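Local coordinates for D-alanyl-D-alanine carboxypeptidase (Streptococcus pneumoniae R6, PDB 1XP4), which probably removes the C-terminal D-alanine from peptidoglycan precursor peptides, acting as a serine-type D-Ala-D-Ala carboxypeptidase in cell wall synthesis, at residues 140-145 / 164-169. Numbering follows the deposited sequence.
Sequences TVVNTT and EENKLS
Thr140 and Lys167 form a single antiparallel bridge, a hydrogen-bonded pair with Lys167 N to Thr140 O at 2.8 Å and Thr140 N to Lys167 O at 3.0 Å, after which the two chains diverge. In this S11-family penicillin-binding protein the bridge ties the loop that follows helix 120-133 to the short strand 167-168, and it illustrates how an asparagine side chain can take over the pairing of main-chain polar groups where a lone beta bridge ends. Asn166, its CG anti to its own carbonyl carbon (chi1 -61°), brings its amide up to the backbone of 142-143. There OD1 accepts two main-chain N-H groups: Val142 N at 2.9 Å, nearly straight but tilted from the carbonyl plane, and Asn143 N at 3.2 Å, on a lone pair. ND2 donates to Asn143 O at 3.0 Å, standing above that carbonyl plane, and is also hydrogen-bonded to Thr43 OG1, so both ends of the buried amide are held, which restrains its rotation. The side chain of Asn143, whose OD1 bonds to Gly146 N, is about 8 Å from that of Lys44, the predicted proton acceptor; Lys44 NZ itself bonds to Thr145 O. The Glu164 carboxylate lies against two methyls, with OE1 3.7 Å from Thr140 CG2 and OE2 3.9 Å from Val142 CG1.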
loop_
_atom_site.group_PDB
_atom_site.type_symbol
_atom_site.label_atom_id
_atom_site.label_comp_id
_atom_site.label_asym_id
_atom_site.label_seq_id
_atom_site.Cartn_x
_atom_site.Cartn_y
_atom_site.Cartn_z
ATOM N N THR A 140 10.812 13.309 -3.265
ATOM C CA THR A 140 10.705 14.738 -3.519
ATOM C C THR A 140 9.228 15.079 -3.457
ATOM O O THR A 140 8.477 14.741 -4.373
ATOM C CB THR A 140 11.205 15.110 -4.915
ATOM O OG1 THR A 140 12.607 14.839 -5.008
ATOM C CG2 THR A 140 10.938 16.586 -5.193
ATOM N N VAL A 141 8.812 15.739 -2.383
ATOM C CA VAL A 141 7.410 16.097 -2.226
ATOM C C VAL A 141 7.229 17.596 -2.085
ATOM O O VAL A 141 7.752 18.217 -1.161
ATOM C CB VAL A 141 6.780 15.408 -0.983
ATOM C CG1 VAL A 141 5.278 15.716 -0.913
ATOM C CG2 VAL A 141 7.026 13.902 -1.036
ATOM N N VAL A 142 6.471 18.169 -3.009
ATOM C CA VAL A 142 6.204 19.596 -2.989
ATOM C C VAL A 142 4.712 19.893 -2.803
ATOM O O VAL A 142 4.344 20.996 -2.384
ATOM C CB VAL A 142 6.724 20.267 -4.277
ATOM C CG1 VAL A 142 8.241 20.175 -4.306
ATOM C CG2 VAL A 142 6.111 19.599 -5.523
ATOM N N ASN A 143 3.856 18.920 -3.120
ATOM C CA ASN A 143 2.420 19.099 -2.940
ATOM C C ASN A 143 1.720 17.817 -2.538
ATOM O O ASN A 143 2.303 16.736 -2.584
ATOM C CB ASN A 143 1.750 19.706 -4.186
ATOM C CG ASN A 143 2.132 19.009 -5.476
ATOM O OD1 ASN A 143 1.872 17.823 -5.664
ATOM N ND2 ASN A 143 2.744 19.757 -6.383
ATOM N N THR A 144 0.464 17.952 -2.139
ATOM C CA THR A 144 -0.325 16.823 -1.680
ATOM C C THR A 144 -1.155 16.154 -2.748
ATOM O O THR A 144 -1.786 15.141 -2.481
ATOM C CB THR A 144 -1.301 17.257 -0.597
ATOM O OG1 THR A 144 -2.284 18.125 -1.175
ATOM C CG2 THR A 144 -0.575 18.001 0.493
ATOM N N THR A 145 -1.165 16.707 -3.951
ATOM C CA THR A 145 -1.991 16.151 -5.016
ATOM C C THR A 145 -1.283 15.292 -6.046
ATOM O O THR A 145 -1.764 14.221 -6.398
ATOM C CB THR A 145 -2.736 17.272 -5.756
ATOM O OG1 THR A 145 -1.784 18.165 -6.340
ATOM C CG2 THR A 145 -3.604 18.060 -4.790
ATOM N N GLU A 164 7.964 21.761 -10.901
ATOM C CA GLU A 164 8.336 20.604 -10.088
ATOM C C GLU A 164 7.179 19.638 -9.940
ATOM O O GLU A 164 6.015 20.033 -9.976
ATOM C CB GLU A 164 8.756 21.021 -8.678
ATOM C CG GLU A 164 10.175 21.499 -8.527
ATOM C CD GLU A 164 10.796 20.976 -7.251
ATOM O OE1 GLU A 164 10.979 19.747 -7.161
ATOM O OE2 GLU A 164 11.094 21.777 -6.338
ATOM N N GLU A 165 7.513 18.369 -9.755
ATOM C CA GLU A 165 6.514 17.328 -9.557
ATOM C C GLU A 165 7.009 16.407 -8.448
ATOM O O GLU A 165 8.214 16.268 -8.253
ATOM C CB GLU A 165 6.302 16.528 -10.846
ATOM C CG GLU A 165 5.486 17.253 -11.886
ATOM C CD GLU A 165 4.828 16.304 -12.866
ATOM O OE1 GLU A 165 4.328 15.248 -12.410
ATOM O OE2 GLU A 165 4.792 16.622 -14.080
ATOM N N ASN A 166 6.095 15.789 -7.708
ATOM C CA ASN A 166 6.529 14.885 -6.646
ATOM C C ASN A 166 7.250 13.720 -7.303
ATOM O O ASN A 166 6.902 13.332 -8.421
ATOM C CB ASN A 166 5.343 14.344 -5.843
ATOM C CG ASN A 166 4.553 15.433 -5.157
ATOM O OD1 ASN A 166 5.076 16.507 -4.860
ATOM N ND2 ASN A 166 3.288 15.154 -4.885
ATOM N N LYS A 167 8.245 13.163 -6.617
ATOM C CA LYS A 167 8.988 12.032 -7.163
ATOM C C LYS A 167 9.232 10.915 -6.147
ATOM O O LYS A 167 9.687 11.166 -5.031
ATOM C CB LYS A 167 10.331 12.506 -7.714
ATOM C CG LYS A 167 10.223 13.597 -8.751
ATOM C CD LYS A 167 10.858 13.171 -10.065
ATOM C CE LYS A 167 12.357 12.961 -9.932
ATOM N NZ LYS A 167 13.144 14.190 -10.205
ATOM N N LEU A 168 8.923 9.686 -6.547
ATOM C CA LEU A 168 9.134 8.508 -5.713
ATOM C C LEU A 168 9.487 7.350 -6.623
ATOM O O LEU A 168 9.056 7.311 -7.777
ATOM C CB LEU A 168 7.877 8.139 -4.923
ATOM C CG LEU A 168 7.693 8.761 -3.538
ATOM C CD1 LEU A 168 6.907 10.052 -3.628
ATOM C CD2 LEU A 168 6.949 7.778 -2.657
ATOM N N SER A 169 10.274 6.405 -6.122
ATOM C CA SER A 169 10.630 5.249 -6.933
ATOM C C SER A 169 9.501 4.224 -6.790
ATOM O O SER A 169 8.702 4.313 -5.855
ATOM C CB SER A 169 11.964 4.653 -6.467
ATOM O OG SER A 169 11.844 3.997 -5.218
#